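Local atomic coordinates of phosphoribosylaminoimidazole carboxylase, ATPase subunit (Thermus thermophilus, PDB entry 3AW8), a protein that probably catalyses the ATP-dependent conversion of 5-aminoimidazole ribonucleotide and hydrogencarbonate to N5-carboxyaminoimidazole ribonucleotide in de novo purine biosynthesis. Residues A[28-33]-A[45-50]; A[89-94]-A[259-264]; A[182-187]-A[242-247]. One frame throughout, in Å; residues are numbered along the deposited sequence.

Interaction 1: residues A[28-33]-A[45-50]; sequences LDPSPE and GEFLDE
Gly45 N donates to Asp29 O at 3.0 Å, and this backbone bond brings Gly45 CA to 4.3 Å from Pro30 CA just where strand 25-29 gives way to loop. Beyond it the chain of 45-50 folds through a type I turn from Glu46 to Asp49, closed by Asp49 N on Glu46 O. The turn presents Phe47 to the end of the strand. Its CG stands anti to the carbonyl carbon (chi1 -66°), which carries the ring back to Leu28 and Pro30. Phe47 CD1 meets Leu28 CD1 at 4.0 Å, the two side chains running alongside one another with opposed headings. CE1 approaches Leu28 O at 3.6 Å, and on the other side CE2 touches Pro30 CD at 3.9 Å. The carboxylate end of Glu46, bent back at chi2, brings OE2 to 3.4 Å from Pro30 CB, the two side chains crossing nearly at right angles. An alanine in place of Phe47 would probably take away the ring that Leu28 CD1 and Pro30 CD both pack on and open a gap between the turn and the strand end. Asp29 faces the other way: OD1 uses its anti lone pair to accept Ser31 N at 2.9 Å, an Asx turn, while OD2 takes Gly7 N. This acidic residue at the end of the second strand, bonded to the glycine-rich loop after the first, resembles the Rossmann-type arrangement, consistent with the preATP-grasp domain and its parallel sheet.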
# COMPACT_ATOMS: atom_id res chain seq x y z
N LEU A 28 2.30 -0.88 -21.34
CA LEU A 28 2.14 -0.57 -22.76
C LEU A 28 0.75 0.06 -22.82
O LEU A 28 -0.20 -0.48 -22.26
CB LEU A 28 2.16 -1.83 -23.64
CG LEU A 28 2.52 -1.62 -25.12
CD1 LEU A 28 2.07 -2.83 -25.93
CD2 LEU A 28 1.85 -0.38 -25.68
N ASP A 29 0.64 1.21 -23.47
CA ASP A 29 -0.63 1.89 -23.61
C ASP A 29 -0.47 2.91 -24.71
O ASP A 29 0.58 3.53 -24.83
CB ASP A 29 -1.04 2.58 -22.30
CG ASP A 29 -2.52 2.95 -22.28
OD1 ASP A 29 -2.92 3.92 -22.97
OD2 ASP A 29 -3.30 2.25 -21.58
N PRO A 30 -1.51 3.09 -25.53
CA PRO A 30 -1.47 4.05 -26.63
C PRO A 30 -1.53 5.52 -26.21
O PRO A 30 -1.28 6.42 -27.01
CB PRO A 30 -2.67 3.64 -27.48
CG PRO A 30 -3.62 3.06 -26.48
CD PRO A 30 -2.71 2.25 -25.61
N SER A 31 -1.84 5.77 -24.94
CA SER A 31 -1.92 7.14 -24.46
C SER A 31 -0.74 7.52 -23.58
O SER A 31 -0.47 6.89 -22.57
CB SER A 31 -3.21 7.34 -23.68
OG SER A 31 -3.22 8.64 -23.13
N PRO A 32 -0.02 8.59 -23.95
CA PRO A 32 1.14 9.07 -23.20
C PRO A 32 0.77 9.47 -21.78
O PRO A 32 1.63 9.57 -20.92
CB PRO A 32 1.60 10.29 -24.01
CG PRO A 32 1.05 10.04 -25.37
CD PRO A 32 -0.30 9.48 -25.09
N GLU A 33 -0.52 9.70 -21.54
CA GLU A 33 -1.01 10.11 -20.23
C GLU A 33 -1.47 8.97 -19.32
O GLU A 33 -2.00 9.23 -18.24
CB GLU A 33 -2.17 11.10 -20.40
CG GLU A 33 -1.80 12.57 -20.32
CD GLU A 33 -0.72 12.98 -21.31
OE1 GLU A 33 0.49 12.79 -21.00
OE2 GLU A 33 -1.07 13.48 -22.41
N GLY A 45 2.27 3.19 -27.29
CA GLY A 45 2.11 2.53 -28.57
C GLY A 45 0.80 1.78 -28.68
O GLY A 45 0.24 1.37 -27.66
N GLU A 46 0.30 1.60 -29.90
CA GLU A 46 -0.94 0.86 -30.11
C GLU A 46 -0.67 -0.61 -29.85
O GLU A 46 0.44 -1.08 -30.08
CB GLU A 46 -1.43 1.04 -31.55
CG GLU A 46 -1.63 2.49 -31.98
CD GLU A 46 -2.82 3.15 -31.29
OE1 GLU A 46 -3.02 4.37 -31.49
OE2 GLU A 46 -3.55 2.45 -30.55
N PHE A 47 -1.67 -1.34 -29.37
CA PHE A 47 -1.51 -2.76 -29.09
C PHE A 47 -1.32 -3.58 -30.36
O PHE A 47 -0.77 -4.68 -30.32
CB PHE A 47 -2.72 -3.30 -28.32
CG PHE A 47 -2.86 -2.72 -26.94
CD1 PHE A 47 -1.90 -2.99 -25.96
CD2 PHE A 47 -3.94 -1.90 -26.62
CE1 PHE A 47 -2.02 -2.44 -24.69
CE2 PHE A 47 -4.07 -1.35 -25.35
CZ PHE A 47 -3.11 -1.62 -24.38
N LEU A 48 -1.78 -3.04 -31.48
CA LEU A 48 -1.64 -3.74 -32.74
C LEU A 48 -0.42 -3.28 -33.54
O LEU A 48 -0.23 -3.69 -34.69
CB LEU A 48 -2.92 -3.59 -33.57
CG LEU A 48 -4.09 -4.31 -32.88
CD1 LEU A 48 -5.32 -4.24 -33.76
CD2 LEU A 48 -3.70 -5.76 -32.59
N ASP A 49 0.39 -2.43 -32.92
CA ASP A 49 1.62 -1.95 -33.54
C ASP A 49 2.66 -2.98 -33.09
O ASP A 49 3.21 -2.89 -31.99
CB ASP A 49 1.98 -0.56 -33.01
CG ASP A 49 3.39 -0.12 -33.40
OD1 ASP A 49 3.73 1.06 -33.13
OD2 ASP A 49 4.17 -0.93 -33.95
N GLU A 50 2.90 -3.96 -33.94
CA GLU A 50 3.83 -5.04 -33.63
C GLU A 50 5.17 -4.53 -33.14
O GLU A 50 5.78 -5.13 -32.25
CB GLU A 50 4.02 -5.94 -34.86
CG GLU A 50 4.43 -7.35 -34.53
CD GLU A 50 4.30 -8.28 -35.72
OE1 GLU A 50 4.34 -9.51 -35.51
OE2 GLU A 50 4.16 -7.79 -36.86

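Interaction 2: residues A[89-94]-A[259-264]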
# COMPACT_ATOMS: atom_id res chain seq x y z
N LYS A 89 -6.98 -17.50 -23.89
CA LYS A 89 -8.33 -18.04 -24.04
C LYS A 89 -9.33 -17.24 -23.21
O LYS A 89 -10.41 -16.90 -23.69
CB LYS A 89 -8.36 -19.51 -23.62
CG LYS A 89 -9.69 -20.23 -23.86
CD LYS A 89 -9.65 -21.63 -23.25
CE LYS A 89 -10.95 -22.41 -23.44
NZ LYS A 89 -11.21 -22.73 -24.87
N ALA A 90 -8.96 -16.95 -21.95
CA ALA A 90 -9.81 -16.20 -21.04
C ALA A 90 -10.27 -14.88 -21.65
O ALA A 90 -11.42 -14.47 -21.47
CB ALA A 90 -9.07 -15.95 -19.74
N LEU A 91 -9.38 -14.21 -22.37
CA LEU A 91 -9.73 -12.96 -23.03
C LEU A 91 -10.76 -13.25 -24.10
O LEU A 91 -11.75 -12.53 -24.24
CB LEU A 91 -8.50 -12.34 -23.69
CG LEU A 91 -7.60 -11.44 -22.86
CD1 LEU A 91 -6.47 -10.92 -23.73
CD2 LEU A 91 -8.41 -10.28 -22.32
N GLU A 92 -10.51 -14.30 -24.87
CA GLU A 92 -11.40 -14.71 -25.95
C GLU A 92 -12.81 -14.91 -25.40
O GLU A 92 -13.77 -14.30 -25.86
CB GLU A 92 -10.89 -16.03 -26.55
CG GLU A 92 -11.25 -16.27 -28.01
CD GLU A 92 -10.15 -15.82 -28.98
OE1 GLU A 92 -8.99 -16.31 -28.83
OE2 GLU A 92 -10.44 -15.00 -29.88
N VAL A 93 -12.93 -15.78 -24.40
CA VAL A 93 -14.21 -16.06 -23.77
C VAL A 93 -14.89 -14.80 -23.25
O VAL A 93 -16.05 -14.53 -23.55
CB VAL A 93 -14.04 -17.05 -22.59
CG1 VAL A 93 -15.38 -17.28 -21.91
CG2 VAL A 93 -13.46 -18.36 -23.08
N ALA A 94 -14.15 -14.02 -22.46
CA ALA A 94 -14.68 -12.81 -21.84
C ALA A 94 -15.01 -11.64 -22.76
O ALA A 94 -15.77 -10.75 -22.37
CB ALA A 94 -13.72 -12.34 -20.75
N MET A 259 -17.78 -11.91 -16.76
CA MET A 259 -16.51 -12.37 -16.24
C MET A 259 -15.43 -11.43 -16.79
O MET A 259 -15.53 -10.95 -17.91
CB MET A 259 -16.22 -13.82 -16.65
CG MET A 259 -15.77 -14.03 -18.09
SD MET A 259 -14.10 -14.77 -18.15
CE MET A 259 -14.47 -16.50 -18.01
N ALA A 260 -14.43 -11.14 -15.96
CA ALA A 260 -13.34 -10.26 -16.36
C ALA A 260 -12.05 -10.99 -15.99
O ALA A 260 -11.83 -11.32 -14.83
CB ALA A 260 -13.43 -8.92 -15.63
N PRO A 261 -11.18 -11.25 -16.97
CA PRO A 261 -9.93 -11.96 -16.69
C PRO A 261 -8.89 -11.04 -16.07
O PRO A 261 -7.81 -10.84 -16.64
CB PRO A 261 -9.51 -12.46 -18.07
CG PRO A 261 -9.93 -11.32 -18.95
CD PRO A 261 -11.30 -10.95 -18.41
N ARG A 262 -9.19 -10.50 -14.89
CA ARG A 262 -8.28 -9.56 -14.25
C ARG A 262 -8.82 -9.01 -12.93
O ARG A 262 -9.97 -9.26 -12.54
CB ARG A 262 -8.06 -8.38 -15.17
CG ARG A 262 -9.39 -7.74 -15.59
CD ARG A 262 -9.20 -6.44 -16.33
NE ARG A 262 -10.47 -5.87 -16.78
CZ ARG A 262 -11.42 -5.38 -15.98
NH1 ARG A 262 -11.26 -5.37 -14.66
NH2 ARG A 262 -12.52 -4.87 -16.51
N VAL A 263 -7.98 -8.24 -12.25
CA VAL A 263 -8.38 -7.60 -11.03
C VAL A 263 -9.58 -6.78 -11.46
O VAL A 263 -9.66 -6.34 -12.61
CB VAL A 263 -7.28 -6.70 -10.48
CG1 VAL A 263 -6.21 -7.56 -9.83
CG2 VAL A 263 -6.69 -5.83 -11.61
N HIS A 264 -10.52 -6.58 -10.54
CA HIS A 264 -11.76 -5.90 -10.87
C HIS A 264 -12.06 -4.75 -9.93
O HIS A 264 -11.63 -4.74 -8.78
CB HIS A 264 -12.88 -6.93 -10.84
CG HIS A 264 -14.14 -6.49 -11.50
ND1 HIS A 264 -15.22 -6.02 -10.79
CD2 HIS A 264 -14.51 -6.46 -12.80
CE1 HIS A 264 -16.20 -5.72 -11.62
NE2 HIS A 264 -15.80 -5.98 -12.85
O HOH W 1 -16.64 -9.69 -20.09
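Ala94 CB sits in the angle between two side chains of the other segment, 3.6 Å from Met259 SD and equally far from Pro261 CD. One turn earlier on the helix, Ala90 CB meets Pro261 CB at 3.9 Å. The same proline ring receives Leu91 at its far corner, CD2 to CG at 3.8 Å, with the leucine running across it at about a right angle. Met259 carries CG between its backbone N and carbonyl carbon (chi1 77°), and further bends at chi2 and chi3 swing the methyl round to Val93, where CE lies 4.1 Å from CG1. At the edge of this apolar patch a water lies 2.7 Å from Ala94 O and 2.8 Å from Met259 O, between the helix end and the strand, although it has more acceptors around it than protons to give. Outside the two segments, Glu100 OE1 accepts Met259 N, and Phe104 of helix 97-107 packs on the Met259 side chain. Tyr239 touches both Ala90 and Pro261, flanking the pair where Pro261 centres an inverse gamma turn that takes the chain out of strand 253-260. No direct hydrogen bond crosses from helix 88-94 to 259-264, so the join between the preATP-grasp and ATP-grasp portions rests here on small, buried apolar surfaces, with a water offering a polar link, perhaps not to both carbonyls at once.

Interaction 3: residues A[182-187]-A[242-247]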
# COMPACT_ATOMS: atom_id res chain seq x y z
N SER A 182 -20.53 -10.02 -6.83
CA SER A 182 -19.41 -10.52 -7.61
C SER A 182 -18.48 -11.27 -6.69
O SER A 182 -18.42 -11.01 -5.49
CB SER A 182 -18.65 -9.37 -8.28
OG SER A 182 -17.92 -8.62 -7.34
N LEU A 183 -17.75 -12.23 -7.26
CA LEU A 183 -16.81 -13.02 -6.48
C LEU A 183 -15.44 -12.95 -7.12
O LEU A 183 -15.26 -13.39 -8.26
CB LEU A 183 -17.27 -14.47 -6.40
CG LEU A 183 -16.32 -15.39 -5.62
CD1 LEU A 183 -17.04 -15.95 -4.41
CD2 LEU A 183 -15.82 -16.51 -6.51
N LEU A 184 -14.48 -12.38 -6.41
CA LEU A 184 -13.13 -12.31 -6.94
C LEU A 184 -12.45 -13.61 -6.52
O LEU A 184 -12.46 -13.97 -5.35
CB LEU A 184 -12.36 -11.11 -6.36
CG LEU A 184 -12.82 -9.70 -6.73
CD1 LEU A 184 -13.10 -9.64 -8.21
CD2 LEU A 184 -14.07 -9.31 -5.96
N ALA A 185 -11.89 -14.33 -7.49
CA ALA A 185 -11.22 -15.58 -7.20
C ALA A 185 -9.82 -15.54 -7.78
O ALA A 185 -9.54 -14.77 -8.70
CB ALA A 185 -12.00 -16.76 -7.80
N VAL A 186 -8.94 -16.37 -7.25
CA VAL A 186 -7.57 -16.40 -7.75
C VAL A 186 -6.98 -17.80 -7.76
O VAL A 186 -7.23 -18.61 -6.87
CB VAL A 186 -6.69 -15.44 -6.91
CG1 VAL A 186 -7.06 -15.54 -5.44
CG2 VAL A 186 -5.22 -15.78 -7.10
N ARG A 187 -6.20 -18.08 -8.79
CA ARG A 187 -5.56 -19.37 -8.94
C ARG A 187 -4.11 -19.15 -9.33
O ARG A 187 -3.82 -18.56 -10.37
CB ARG A 187 -6.29 -20.19 -10.02
CG ARG A 187 -5.72 -21.59 -10.25
CD ARG A 187 -6.63 -22.40 -11.18
NE ARG A 187 -6.07 -23.71 -11.48
CZ ARG A 187 -5.11 -23.94 -12.38
NH1 ARG A 187 -4.67 -25.17 -12.57
NH2 ARG A 187 -4.60 -22.94 -13.08
N VAL A 242 -5.99 -13.43 -11.05
CA VAL A 242 -7.27 -13.11 -10.46
C VAL A 242 -8.37 -13.08 -11.51
O VAL A 242 -8.21 -12.51 -12.58
CB VAL A 242 -7.21 -11.78 -9.70
CG1 VAL A 242 -8.62 -11.30 -9.35
CG2 VAL A 242 -6.38 -11.98 -8.44
N LEU A 243 -9.48 -13.71 -11.17
CA LEU A 243 -10.63 -13.80 -12.05
C LEU A 243 -11.83 -13.17 -11.33
O LEU A 243 -12.04 -13.43 -10.14
CB LEU A 243 -10.87 -15.28 -12.38
CG LEU A 243 -11.93 -15.79 -13.35
CD1 LEU A 243 -13.18 -16.12 -12.58
CD2 LEU A 243 -12.18 -14.78 -14.44
N ALA A 244 -12.58 -12.33 -12.02
CA ALA A 244 -13.74 -11.67 -11.42
C ALA A 244 -15.03 -12.15 -12.07
O ALA A 244 -15.25 -11.96 -13.27
CB ALA A 244 -13.61 -10.16 -11.54
N LEU A 245 -15.89 -12.75 -11.25
CA LEU A 245 -17.17 -13.27 -11.71
C LEU A 245 -18.32 -12.46 -11.12
O LEU A 245 -18.43 -12.31 -9.91
CB LEU A 245 -17.30 -14.73 -11.29
CG LEU A 245 -17.11 -15.83 -12.35
CD1 LEU A 245 -16.10 -15.39 -13.39
CD2 LEU A 245 -16.68 -17.12 -11.65
N GLU A 246 -19.16 -11.92 -12.00
CA GLU A 246 -20.31 -11.14 -11.58
C GLU A 246 -21.59 -11.94 -11.75
O GLU A 246 -21.84 -12.50 -12.82
CB GLU A 246 -20.40 -9.85 -12.39
CG GLU A 246 -19.46 -8.77 -11.90
CD GLU A 246 -19.68 -7.45 -12.60
OE1 GLU A 246 -19.17 -7.29 -13.73
OE2 GLU A 246 -20.37 -6.57 -12.03
N PHE A 247 -22.41 -12.00 -10.71
CA PHE A 247 -23.67 -12.73 -10.78
C PHE A 247 -24.86 -11.83 -10.41
O PHE A 247 -24.69 -10.72 -9.90
CB PHE A 247 -23.69 -13.93 -9.82
CG PHE A 247 -22.60 -14.92 -10.07
CD1 PHE A 247 -21.34 -14.75 -9.51
CD2 PHE A 247 -22.85 -16.06 -10.83
CE1 PHE A 247 -20.33 -15.69 -9.71
CE2 PHE A 247 -21.85 -17.00 -11.05
CZ PHE A 247 -20.59 -16.82 -10.49
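Val242 packs on Val186, its partner in a non-hydrogen-bonded antiparallel pair: CG2, anti to the carbonyl carbon, rests 3.8 Å from Val186 CB, while CG1 lies 3.6 Å from Ala185 O. With Ser182 and Leu183, Val242 has the most surface buried by the pairing. At the other end Ser182 pairs with Glu246, again without backbone bonds, and Ser182 CB lies 3.8 Å from Glu246 CG. The serine hydroxyl, held between the backbone N and the carbonyl carbon (chi1 72°), looks elsewhere for partners: Ser266 OG and Asn201 OD1. Leu183 contributes mainly through its backbone, which exchanges two bonds with Leu245: its N gives to Leu245 O at 2.7 Å, and Leu245 N returns to Leu183 O at 3.1 Å. Ala185 and Leu243 repeat this exchange two residues on, Ala185 N reaching Leu243 O almost straight, with 178° at the hydrogen. Between the two hydrogen-bonded pairs Leu184 sends CD1 across to Ala244 CB, on the face that also bears Ser182, Val186, Val242 and Glu246. At the Glu246 end this face nears the nucleotide: the Glu246 side chain is about 6 Å from the bound AMP and close to those of Glu258 and His203. On the reverse face Leu183 packs against Ala226 and Ala230 of helix 220-237, and Ala185 against Met234. Strand 179-187 is bordered by 193-204 on its other edge, and 241-250 by 253-260, so the pair runs through the interior of the large antiparallel sheet.

Interaction 1 stands apart, its nearest atoms about 9 Å from interaction 2 and about 17 Å from interaction 3. It is partly buried, at the C-terminal ends of strands 25-29 and 41-44 of the parallel sheet in the preATP-grasp domain, and mixes a backbone bond with a ring packed against a strand end. Interactions 2 and 3 are both buried and meet directly: Ala260 N probably bonds to Ala244 O at 2.9 Å, and Met259 packs on Leu245, because strands 253-260 and 241-250 are neighbours in one sheet. Their chemistry differs with their place. Interaction 3 is regular backbone pairing within the sheet, whereas interaction 2 is apolar packing of a helix against the sheet's margin.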